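Local coordinates for protein chlorite dismutase (Nitrobacter winogradskyi, PDB 3QPI) that binds heme b and, as a dimeric chlorite dismutase, breaks chlorite down with release of molecular oxygen, at residues A117-K120 / Y121-A124. Residues are numbered along the deposited sequence; the frame is centred on the assembly and turned at random.
Sequences ASLK and YLPA. With HEM (protoporphyrin IX containing Fe), chain C.
Tyr121 and Ser118 illustrate how a residue three places on can close a short turn and lay its ring edge along the same carbonyl. From Tyr121, CB lies 3.5 Å from the carbonyl O of Ser118, and CD2 follows at 3.6 Å, so that this oxygen sits at the ring edge, in its plane. With Tyr121 CG anti to the carbonyl carbon (chi1 -67°), the ring runs back beside Lys120, and Lys120 CG comes obliquely to within 3.7 Å of Tyr121 CD2; Tyr121 CE2 then reaches the carbonyl O of Ala117 at 3.9 Å. At the far end, Tyr121 OH is hydrogen-bonded to Asp157 OD2 of helix 152-163. Two successive i to i+3 hydrogen bonds, Tyr121 N to Ser118 O (2.9 Å) and Leu122 N to Leu119 O (3.2 Å), close overlapping turns between helix 101-111 and strand 126-131, on the heme side of this dimeric alpha-beta barrel fold. A phenylalanine here would probably leave Asp157 without its hydroxyl partner. The turn also lines the heme pocket: Leu122 CD2 is 3.7 Å from HEM CAB, and Ser118 CB packs as closely on HEM C3B, while Ser118 OG is hydrogen-bonded to the backbone O of His114, the axial iron ligand.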
loop_
_atom_site.group_PDB
_atom_site.type_symbol
_atom_site.label_atom_id
_atom_site.label_comp_id
_atom_site.label_asym_id
_atom_site.label_seq_id
_atom_site.Cartn_x
_atom_site.Cartn_y
_atom_site.Cartn_z
ATOM N N ALA A 117 -2.311 15.632 -2.679
ATOM C CA ALA A 117 -2.488 15.261 -4.070
ATOM C C ALA A 117 -3.270 13.957 -4.240
ATOM O O ALA A 117 -3.706 13.646 -5.344
ATOM C CB ALA A 117 -1.143 15.160 -4.773
ATOM N N SER A 118 -3.454 13.187 -3.172
ATOM C CA SER A 118 -4.157 11.912 -3.323
ATOM C C SER A 118 -5.637 12.023 -2.978
ATOM O O SER A 118 -6.427 11.166 -3.363
ATOM C CB SER A 118 -3.503 10.820 -2.475
ATOM O OG SER A 118 -2.180 10.584 -2.924
ATOM N N LEU A 119 -6.012 13.085 -2.272
ATOM C CA LEU A 119 -7.397 13.267 -1.845
ATOM C C LEU A 119 -8.412 13.152 -2.992
ATOM O O LEU A 119 -9.523 12.686 -2.789
ATOM C CB LEU A 119 -7.572 14.613 -1.128
ATOM C CG LEU A 119 -7.047 14.669 0.309
ATOM C CD1 LEU A 119 -7.197 16.070 0.889
ATOM C CD2 LEU A 119 -7.752 13.656 1.206
ATOM N N LYS A 120 -8.044 13.562 -4.193
ATOM C CA LYS A 120 -9.017 13.534 -5.287
ATOM C C LYS A 120 -9.414 12.109 -5.658
ATOM O O LYS A 120 -10.465 11.901 -6.242
ATOM C CB LYS A 120 -8.505 14.284 -6.520
ATOM C CG LYS A 120 -7.212 13.754 -7.109
ATOM C CD LYS A 120 -6.679 14.678 -8.209
ATOM C CE LYS A 120 -7.554 14.620 -9.459
ATOM N NZ LYS A 120 -7.278 15.717 -10.462
ATOM N N TYR A 121 -8.579 11.135 -5.316
ATOM C CA TYR A 121 -8.833 9.749 -5.701
ATOM C C TYR A 121 -9.761 9.022 -4.747
ATOM O O TYR A 121 -10.043 7.829 -4.938
ATOM C CB TYR A 121 -7.525 8.971 -5.819
ATOM C CG TYR A 121 -6.656 9.436 -6.959
ATOM C CD1 TYR A 121 -6.850 8.952 -8.247
ATOM C CD2 TYR A 121 -5.646 10.366 -6.755
ATOM C CE1 TYR A 121 -6.051 9.375 -9.300
ATOM C CE2 TYR A 121 -4.849 10.794 -7.803
ATOM C CZ TYR A 121 -5.056 10.287 -9.067
ATOM O OH TYR A 121 -4.268 10.704 -10.103
ATOM N N LEU A 122 -10.221 9.715 -3.712
ATOM C CA LEU A 122 -11.224 9.144 -2.816
ATOM C C LEU A 122 -12.543 9.790 -3.173
ATOM O O LEU A 122 -12.564 10.959 -3.559
ATOM C CB LEU A 122 -10.898 9.416 -1.330
ATOM C CG LEU A 122 -9.421 9.465 -0.903
ATOM C CD1 LEU A 122 -9.304 9.670 0.605
ATOM C CD2 LEU A 122 -8.653 8.213 -1.333
ATOM N N PRO A 123 -13.654 9.058 -3.011
ATOM C CA PRO A 123 -13.707 7.733 -2.389
ATOM C C PRO A 123 -13.414 6.559 -3.332
ATOM O O PRO A 123 -13.389 5.422 -2.881
ATOM C CB PRO A 123 -15.149 7.653 -1.897
ATOM C CG PRO A 123 -15.921 8.463 -2.905
ATOM C CD PRO A 123 -14.997 9.550 -3.391
ATOM N N ALA A 124 -13.199 6.805 -4.613
ATOM C CA ALA A 124 -12.965 5.691 -5.535
ATOM C C ALA A 124 -12.006 4.624 -4.952
ATOM O O ALA A 124 -12.329 3.434 -4.933
ATOM C CB ALA A 124 -12.442 6.208 -6.881
HETATM C CHA HEM C . 1.130 6.717 4.036
HETATM C CHB HEM C . -2.846 8.651 2.204
HETATM C CHC HEM C . -2.243 6.046 -1.858
HETATM C CHD HEM C . 1.829 4.390 -0.117
HETATM C C1A HEM C . -0.008 7.423 3.838
HETATM C C2A HEM C . -0.550 8.298 4.865
HETATM C C3A HEM C . -1.684 8.856 4.395
HETATM C C4A HEM C . -1.853 8.333 3.041
HETATM C CMA HEM C . -2.595 9.888 5.154
HETATM C CAA HEM C . 0.169 8.504 6.207
HETATM C CBA HEM C . -0.363 7.643 7.344
HETATM C CGA HEM C . 0.333 8.135 8.597
HETATM O O1A HEM C . 1.163 7.355 9.099
HETATM O O2A HEM C . 0.093 9.290 9.075
HETATM C C1B HEM C . -2.971 8.071 0.988
HETATM C C2B HEM C . -4.153 8.259 0.182
HETATM C C3B HEM C . -4.004 7.514 -0.903
HETATM C C4B HEM C . -2.713 6.855 -0.847
HETATM C CMB HEM C . -5.408 9.107 0.509
HETATM C CAB HEM C . -5.058 7.444 -2.031
HETATM C CBB HEM C . -5.480 6.252 -2.460
HETATM C C1C HEM C . -1.081 5.381 -1.784
HETATM C C2C HEM C . -0.492 4.474 -2.770
HETATM C C3C HEM C . 0.630 4.000 -2.231
HETATM C C4C HEM C . 0.783 4.630 -0.932
HETATM C CMC HEM C . -1.139 4.099 -4.124
HETATM C CAC HEM C . 1.682 3.033 -2.800
HETATM C CBC HEM C . 1.843 2.942 -4.127
HETATM C C1D HEM C . 2.010 4.801 1.143
HETATM C C2D HEM C . 3.153 4.429 1.941
HETATM C C3D HEM C . 2.904 5.169 3.248
HETATM C C4D HEM C . 1.676 5.907 3.069
HETATM C CMD HEM C . 4.367 3.497 1.619
HETATM C CAD HEM C . 3.791 5.172 4.500
HETATM C CBD HEM C . 4.701 6.403 4.371
HETATM C CGD HEM C . 5.729 6.379 5.481
HETATM O O1D HEM C . 5.317 6.275 6.659
HETATM O O2D HEM C . 6.955 6.463 5.191
HETATM N NA HEM C . -0.836 7.429 2.700
HETATM N NB HEM C . -2.086 7.204 0.347
HETATM N NC HEM C . -0.275 5.461 -0.682
HETATM N ND HEM C . 1.160 5.687 1.827
HETATM FE FE HEM C . -0.322 6.485 0.937
#